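Long-range contacts in HIGH affinity ribose transport protein RBSD (PDB 1OGE), which probably catalyses the interconversion of the beta-pyranose and beta-furanose forms of D-ribose, working as a homodecamer made of two pentamers: residues I24-A29 / D53-L58; K74-E79 / T118-C123. All blocks are in the same frame, centred on the assembly; numbering follows the deposited sequence.

How the interactions relate
Interaction 1 lies close to the centre of the chain, where helix 51-61 packs against strand 23-27; interaction 2, whose centre is about 13 Å from that of interaction 1, joins the junction of helices 72-76 and 78-87 to the loop before strand 123-127. They follow in series along the chain. Strands 23-27 and 123-127 are antiparallel neighbours in the mixed sheet, and a probable hydrogen bond from I26 N to C123 O (3.0 Å) connects the two contacts. A residue from each binds the same ribose 5-phosphate: D28, Y120 and H98 of this chain hold it, and H20 of a neighbouring subunit, the inferred proton donor, reaches it across the boundary.

Interaction 1 of 2, residues I24-A29 / D53-L58; sequences IVIADA and DTAAVL. With RP5 (5-O-phosphono-beta-D-ribofuranose), chain G.
I26 and A55 form the tight centre of a helix-on-sheet contact in an alpha/beta fold: helix 53-58 runs nearly antiparallel to strand 24-27, with the axes 9.6 Å apart at their closest. The I26 side chain has CG1 opposite its carbonyl carbon (chi1 -63°) and is extended beyond it, which carries CD1 down to the helix backbone, the closest approach of the contact, 3.6 Å from A55 CA. The flanking pairs touch at ordinary van der Waals distance: I26 CG2 and T54 CG2 slide past each other in opposite directions at 4.1 Å, and the end of I24 meets L58 at a slant, CD1 to CD1 3.9 Å. T54 OG1 bonds A50 O, and its methyl CG2 is the branch that meets I26. All five touching residues are buried; on the outer side of the helix, A56 points away from the strand and D53 is exposed to solvent. Past this apolar seam the chain carries D28 to the sugar phosphate, where ribose O3 donates to D28 OD1 over 2.8 Å and O2 to D28 OD2 over 2.6 Å. An alanine here would probably leave both ribose hydroxyls, and the backbone N-H groups of G30 and L31, without the carboxylate oxygens that accept from them. Those two N-H groups both donate to D28 OD2, the oxygen that takes ribose O2.

Interaction 2 of 2, residues K74-E79 / T118-C123; sequences KASNQE and TPYANC. With RP5 (5-O-phosphono-beta-D-ribofuranose), chain G.
N77 reaches across to the turn with one amide nitrogen that bonds P119 O and, weakly, T118 OG1. Its side chain crosses that of T118 at about a right angle. CG stands roughly anti to the backbone N (chi1 -151°), directing the amide at the type II beta turn T118-A121. The ND2 bond to P119 O is fairly straight, 2.9 Å long with an N-H...O angle of 162°, and the carbonyl oxygen lies only 9° out of the amide plane. The second bond, ND2 to T118 OG1, is short at 2.6 Å but bent; T118 OG1 is bonded to E116 as well. At the other end of the amide, OD1 accepts from N80 ND2. N77 also occupies the N-cap position of helix 78-87. Beside it, S76 comes obliquely to the Y120 ring, its CB 3.8 Å from CD1, and also rests against the P119 ring, CB to CB 4.2 Å. The tyrosine carries ribose 5-phosphate C5 over one face, 3.7 Å from CE2, while H98 meets it edge-to-face. Y120 adopts positive phi and psi, as the third residue of a type II turn, and its backbone N donates to ribose O3 over 2.9 Å. P119 packs on F131 of a third subunit. Ribose O3, which donates to D28, thus also accepts from Y120 N, and the asparagine that clamps the turn probably acts as a second-shell residue, positioning the backbone that binds this hydroxyl.

Interaction 1 of 2, residues I24-A29 / D53-L58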
loop_
_atom_site.group_PDB
_atom_site.type_symbol
_atom_site.label_atom_id
_atom_site.label_comp_id
_atom_site.label_asym_id
_atom_site.label_seq_id
_atom_site.Cartn_x
_atom_site.Cartn_y
_atom_site.Cartn_z
ATOM N N ILE A 24 -2.365 14.925 -22.058
ATOM C CA ILE A 24 -3.484 14.915 -21.124
ATOM C C ILE A 24 -4.733 14.949 -22.004
ATOM O O ILE A 24 -4.684 15.433 -23.135
ATOM C CB ILE A 24 -3.483 16.128 -20.143
ATOM C CG1 ILE A 24 -3.808 17.424 -20.879
ATOM C CG2 ILE A 24 -2.135 16.231 -19.445
ATOM C CD1 ILE A 24 -4.064 18.591 -19.932
ATOM N N VAL A 25 -5.842 14.429 -21.493
ATOM C CA VAL A 25 -7.082 14.382 -22.256
ATOM C C VAL A 25 -8.214 15.162 -21.589
ATOM O O VAL A 25 -8.333 15.180 -20.363
ATOM C CB VAL A 25 -7.555 12.911 -22.438
ATOM C CG1 VAL A 25 -8.855 12.862 -23.244
ATOM C CG2 VAL A 25 -6.463 12.088 -23.114
ATOM N N ILE A 26 -9.027 15.821 -22.408
ATOM C CA ILE A 26 -10.190 16.559 -21.929
ATOM C C ILE A 26 -11.309 15.767 -22.565
ATOM O O ILE A 26 -11.376 15.645 -23.789
ATOM C CB ILE A 26 -10.232 18.004 -22.452
ATOM C CG1 ILE A 26 -9.025 18.779 -21.923
ATOM C CG2 ILE A 26 -11.521 18.680 -21.991
ATOM C CD1 ILE A 26 -8.938 20.208 -22.449
ATOM N N ALA A 27 -12.184 15.217 -21.738
ATOM C CA ALA A 27 -13.245 14.375 -22.253
ATOM C C ALA A 27 -14.644 14.854 -21.965
ATOM O O ALA A 27 -14.867 15.649 -21.052
ATOM C CB ALA A 27 -13.075 12.965 -21.695
ATOM N N ASP A 28 -15.586 14.360 -22.766
ATOM C CA ASP A 28 -16.985 14.674 -22.556
ATOM C C ASP A 28 -17.411 13.681 -21.473
ATOM O O ASP A 28 -16.604 12.858 -21.043
ATOM C CB ASP A 28 -17.787 14.487 -23.855
ATOM C CG ASP A 28 -17.638 13.095 -24.456
ATOM O OD1 ASP A 28 -17.437 13.009 -25.688
ATOM O OD2 ASP A 28 -17.738 12.099 -23.707
ATOM N N ALA A 29 -18.659 13.752 -21.029
ATOM C CA ALA A 29 -19.131 12.871 -19.970
ATOM C C ALA A 29 -19.177 11.372 -20.297
ATOM O O ALA A 29 -19.340 10.548 -19.394
ATOM C CB ALA A 29 -20.506 13.333 -19.502
ATOM N N ASP A 53 -15.084 25.701 -21.930
ATOM C CA ASP A 53 -14.540 26.407 -20.780
ATOM C C ASP A 53 -13.324 25.703 -20.198
ATOM O O ASP A 53 -12.378 26.349 -19.752
ATOM C CB ASP A 53 -15.600 26.557 -19.694
ATOM C CG ASP A 53 -16.720 27.477 -20.111
ATOM O OD1 ASP A 53 -16.415 28.577 -20.622
ATOM O OD2 ASP A 53 -17.898 27.106 -19.926
ATOM N N THR A 54 -13.351 24.375 -20.210
ATOM C CA THR A 54 -12.243 23.599 -19.672
ATOM C C THR A 54 -11.017 23.712 -20.573
ATOM O O THR A 54 -9.911 23.978 -20.103
ATOM C CB THR A 54 -12.646 22.113 -19.513
ATOM O OG1 THR A 54 -13.839 22.033 -18.718
ATOM C CG2 THR A 54 -11.534 21.321 -18.821
ATOM N N ALA A 55 -11.216 23.519 -21.871
ATOM C CA ALA A 55 -10.121 23.608 -22.826
ATOM C C ALA A 55 -9.482 25.001 -22.796
ATOM O O ALA A 55 -8.265 25.141 -22.951
ATOM C CB ALA A 55 -10.631 23.290 -24.228
ATOM N N ALA A 56 -10.305 26.026 -22.589
ATOM C CA ALA A 56 -9.821 27.402 -22.547
ATOM C C ALA A 56 -8.903 27.643 -21.349
ATOM O O ALA A 56 -7.858 28.288 -21.474
ATOM C CB ALA A 56 -11.001 28.362 -22.506
ATOM N N VAL A 57 -9.292 27.130 -20.184
ATOM C CA VAL A 57 -8.475 27.300 -18.990
ATOM C C VAL A 57 -7.143 26.579 -19.173
ATOM O O VAL A 57 -6.083 27.138 -18.888
ATOM C CB VAL A 57 -9.183 26.747 -17.731
ATOM C CG1 VAL A 57 -8.271 26.877 -16.518
ATOM C CG2 VAL A 57 -10.477 27.503 -17.484
ATOM N N LEU A 58 -7.195 25.341 -19.658
ATOM C CA LEU A 58 -5.974 24.573 -19.867
ATOM C C LEU A 58 -5.037 25.243 -20.868
ATOM O O LEU A 58 -3.816 25.237 -20.694
ATOM C CB LEU A 58 -6.305 23.152 -20.344
ATOM C CG LEU A 58 -6.443 22.052 -19.275
ATOM C CD1 LEU A 58 -5.162 21.987 -18.462
ATOM C CD2 LEU A 58 -7.612 22.326 -18.359
HETATM C C1 RP5 G . -17.480 8.015 -26.112
HETATM O O4 RP5 G . -18.545 7.643 -26.958
HETATM C C2 RP5 G . -17.493 9.543 -26.072
HETATM O O2 RP5 G . -18.445 9.987 -25.119
HETATM C C3 RP5 G . -17.992 9.886 -27.472
HETATM O O3 RP5 G . -18.626 11.157 -27.403
HETATM C C4 RP5 G . -18.929 8.714 -27.804
HETATM C C5 RP5 G . -18.835 8.299 -29.287
HETATM O O5 RP5 G . -19.710 7.185 -29.575
HETATM P "P'" RP5 G . -21.200 7.559 -29.954
HETATM O O1X RP5 G . -21.961 6.324 -30.237
HETATM O O2X RP5 G . -21.855 8.295 -28.774
HETATM O O3X RP5 G . -21.221 8.465 -31.188
HETATM O O1 RP5 G . -16.330 7.490 -26.725
#

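Interaction 2 of 2, residues K74-E79 / T118-C123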
loop_
_atom_site.group_PDB
_atom_site.type_symbol
_atom_site.label_atom_id
_atom_site.label_comp_id
_atom_site.label_asym_id
_atom_site.label_seq_id
_atom_site.Cartn_x
_atom_site.Cartn_y
_atom_site.Cartn_z
ATOM N N LYS A 74 -15.754 16.987 -36.436
ATOM C CA LYS A 74 -16.028 17.950 -37.498
ATOM C C LYS A 74 -17.466 17.877 -38.007
ATOM O O LYS A 74 -18.081 18.904 -38.304
ATOM C CB LYS A 74 -15.077 17.727 -38.675
ATOM C CG LYS A 74 -13.625 18.081 -38.409
ATOM C CD LYS A 74 -12.775 17.779 -39.640
ATOM C CE LYS A 74 -11.355 18.301 -39.495
ATOM N NZ LYS A 74 -10.527 18.028 -40.706
ATOM N N ALA A 75 -17.999 16.664 -38.109
ATOM C CA ALA A 75 -19.358 16.468 -38.601
ATOM C C ALA A 75 -20.406 16.449 -37.495
ATOM O O ALA A 75 -21.383 17.200 -37.541
ATOM C CB ALA A 75 -19.434 15.174 -39.400
ATOM N N SER A 76 -20.195 15.592 -36.502
ATOM C CA SER A 76 -21.128 15.444 -35.392
ATOM C C SER A 76 -21.145 16.602 -34.397
ATOM O O SER A 76 -22.141 16.803 -33.702
ATOM C CB SER A 76 -20.828 14.145 -34.642
ATOM O OG SER A 76 -20.808 13.040 -35.531
ATOM N N ASN A 77 -20.056 17.361 -34.320
ATOM C CA ASN A 77 -19.988 18.474 -33.374
ATOM C C ASN A 77 -19.269 19.673 -33.981
ATOM O O ASN A 77 -18.130 19.975 -33.618
ATOM C CB ASN A 77 -19.255 18.026 -32.108
ATOM C CG ASN A 77 -19.718 18.764 -30.873
ATOM O OD1 ASN A 77 -19.840 19.989 -30.876
ATOM N ND2 ASN A 77 -19.971 18.019 -29.803
ATOM N N GLN A 78 -19.950 20.358 -34.895
ATOM C CA GLN A 78 -19.388 21.513 -35.588
ATOM C C GLN A 78 -19.018 22.692 -34.693
ATOM O O GLN A 78 -17.992 23.337 -34.903
ATOM C CB GLN A 78 -20.364 21.984 -36.671
ATOM C CG GLN A 78 -19.884 23.179 -37.485
ATOM C CD GLN A 78 -18.589 22.903 -38.236
ATOM O OE1 GLN A 78 -18.506 21.965 -39.029
ATOM N NE2 GLN A 78 -17.571 23.725 -37.990
ATOM N N GLU A 79 -19.846 22.982 -33.698
ATOM C CA GLU A 79 -19.571 24.113 -32.825
ATOM C C GLU A 79 -18.287 23.949 -32.015
ATOM O O GLU A 79 -17.472 24.870 -31.953
ATOM C CB GLU A 79 -20.762 24.370 -31.898
ATOM C CG GLU A 79 -20.640 25.662 -31.097
ATOM C CD GLU A 79 -21.984 26.327 -30.832
ATOM O OE1 GLU A 79 -22.869 25.673 -30.240
ATOM O OE2 GLU A 79 -22.154 27.508 -31.215
ATOM N N THR A 118 -22.121 16.303 -25.421
ATOM C CA THR A 118 -22.205 16.323 -26.877
ATOM C C THR A 118 -21.196 15.335 -27.452
ATOM O O THR A 118 -20.119 15.131 -26.890
ATOM C CB THR A 118 -21.926 17.726 -27.468
ATOM O OG1 THR A 118 -20.560 18.092 -27.233
ATOM C CG2 THR A 118 -22.851 18.755 -26.845
ATOM N N PRO A 119 -21.542 14.703 -28.584
ATOM C CA PRO A 119 -20.723 13.717 -29.293
ATOM C C PRO A 119 -19.310 14.152 -29.662
ATOM O O PRO A 119 -19.088 15.264 -30.147
ATOM C CB PRO A 119 -21.556 13.409 -30.538
ATOM C CG PRO A 119 -22.955 13.601 -30.059
ATOM C CD PRO A 119 -22.844 14.871 -29.257
ATOM N N TYR A 120 -18.368 13.243 -29.431
ATOM C CA TYR A 120 -16.960 13.438 -29.749
ATOM C C TYR A 120 -16.313 14.734 -29.258
ATOM O O TYR A 120 -15.371 15.245 -29.873
ATOM C CB TYR A 120 -16.767 13.288 -31.259
ATOM C CG TYR A 120 -17.458 12.058 -31.812
ATOM C CD1 TYR A 120 -18.805 12.096 -32.176
ATOM C CD2 TYR A 120 -16.780 10.844 -31.922
ATOM C CE1 TYR A 120 -19.462 10.954 -32.634
ATOM C CE2 TYR A 120 -17.428 9.695 -32.376
ATOM C CZ TYR A 120 -18.768 9.758 -32.731
ATOM O OH TYR A 120 -19.411 8.626 -33.181
ATOM N N ALA A 121 -16.812 15.261 -28.145
ATOM C CA ALA A 121 -16.243 16.472 -27.574
ATOM C C ALA A 121 -15.076 16.035 -26.688
ATOM O O ALA A 121 -15.159 16.103 -25.460
ATOM C CB ALA A 121 -17.287 17.218 -26.751
ATOM N N ASN A 122 -14.007 15.563 -27.328
ATOM C CA ASN A 122 -12.806 15.106 -26.632
ATOM C C ASN A 122 -11.567 15.547 -27.402
ATOM O O ASN A 122 -11.603 15.693 -28.622
ATOM C CB ASN A 122 -12.760 13.572 -26.528
ATOM C CG ASN A 122 -14.052 12.968 -26.012
ATOM O OD1 ASN A 122 -14.935 12.610 -26.793
ATOM N ND2 ASN A 122 -14.174 12.854 -24.693
ATOM N N CYS A 123 -10.466 15.757 -26.690
ATOM C CA CYS A 123 -9.220 16.133 -27.346
ATOM C C CYS A 123 -8.014 15.836 -26.466
ATOM O O CYS A 123 -8.113 15.809 -25.239
ATOM C CB CYS A 123 -9.225 17.616 -27.741
ATOM S SG CYS A 123 -8.961 18.773 -26.392
HETATM C C1 RP5 G . -17.480 8.015 -26.112
HETATM O O4 RP5 G . -18.545 7.643 -26.958
HETATM C C2 RP5 G . -17.493 9.543 -26.072
HETATM O O2 RP5 G . -18.445 9.987 -25.119
HETATM C C3 RP5 G . -17.992 9.886 -27.472
HETATM O O3 RP5 G . -18.626 11.157 -27.403
HETATM C C4 RP5 G . -18.929 8.714 -27.804
HETATM C C5 RP5 G . -18.835 8.299 -29.287
HETATM O O5 RP5 G . -19.710 7.185 -29.575
HETATM P "P'" RP5 G . -21.200 7.559 -29.954
HETATM O O1X RP5 G . -21.961 6.324 -30.237
HETATM O O2X RP5 G . -21.855 8.295 -28.774
HETATM O O3X RP5 G . -21.221 8.465 -31.188
HETATM O O1 RP5 G . -16.330 7.490 -26.725
#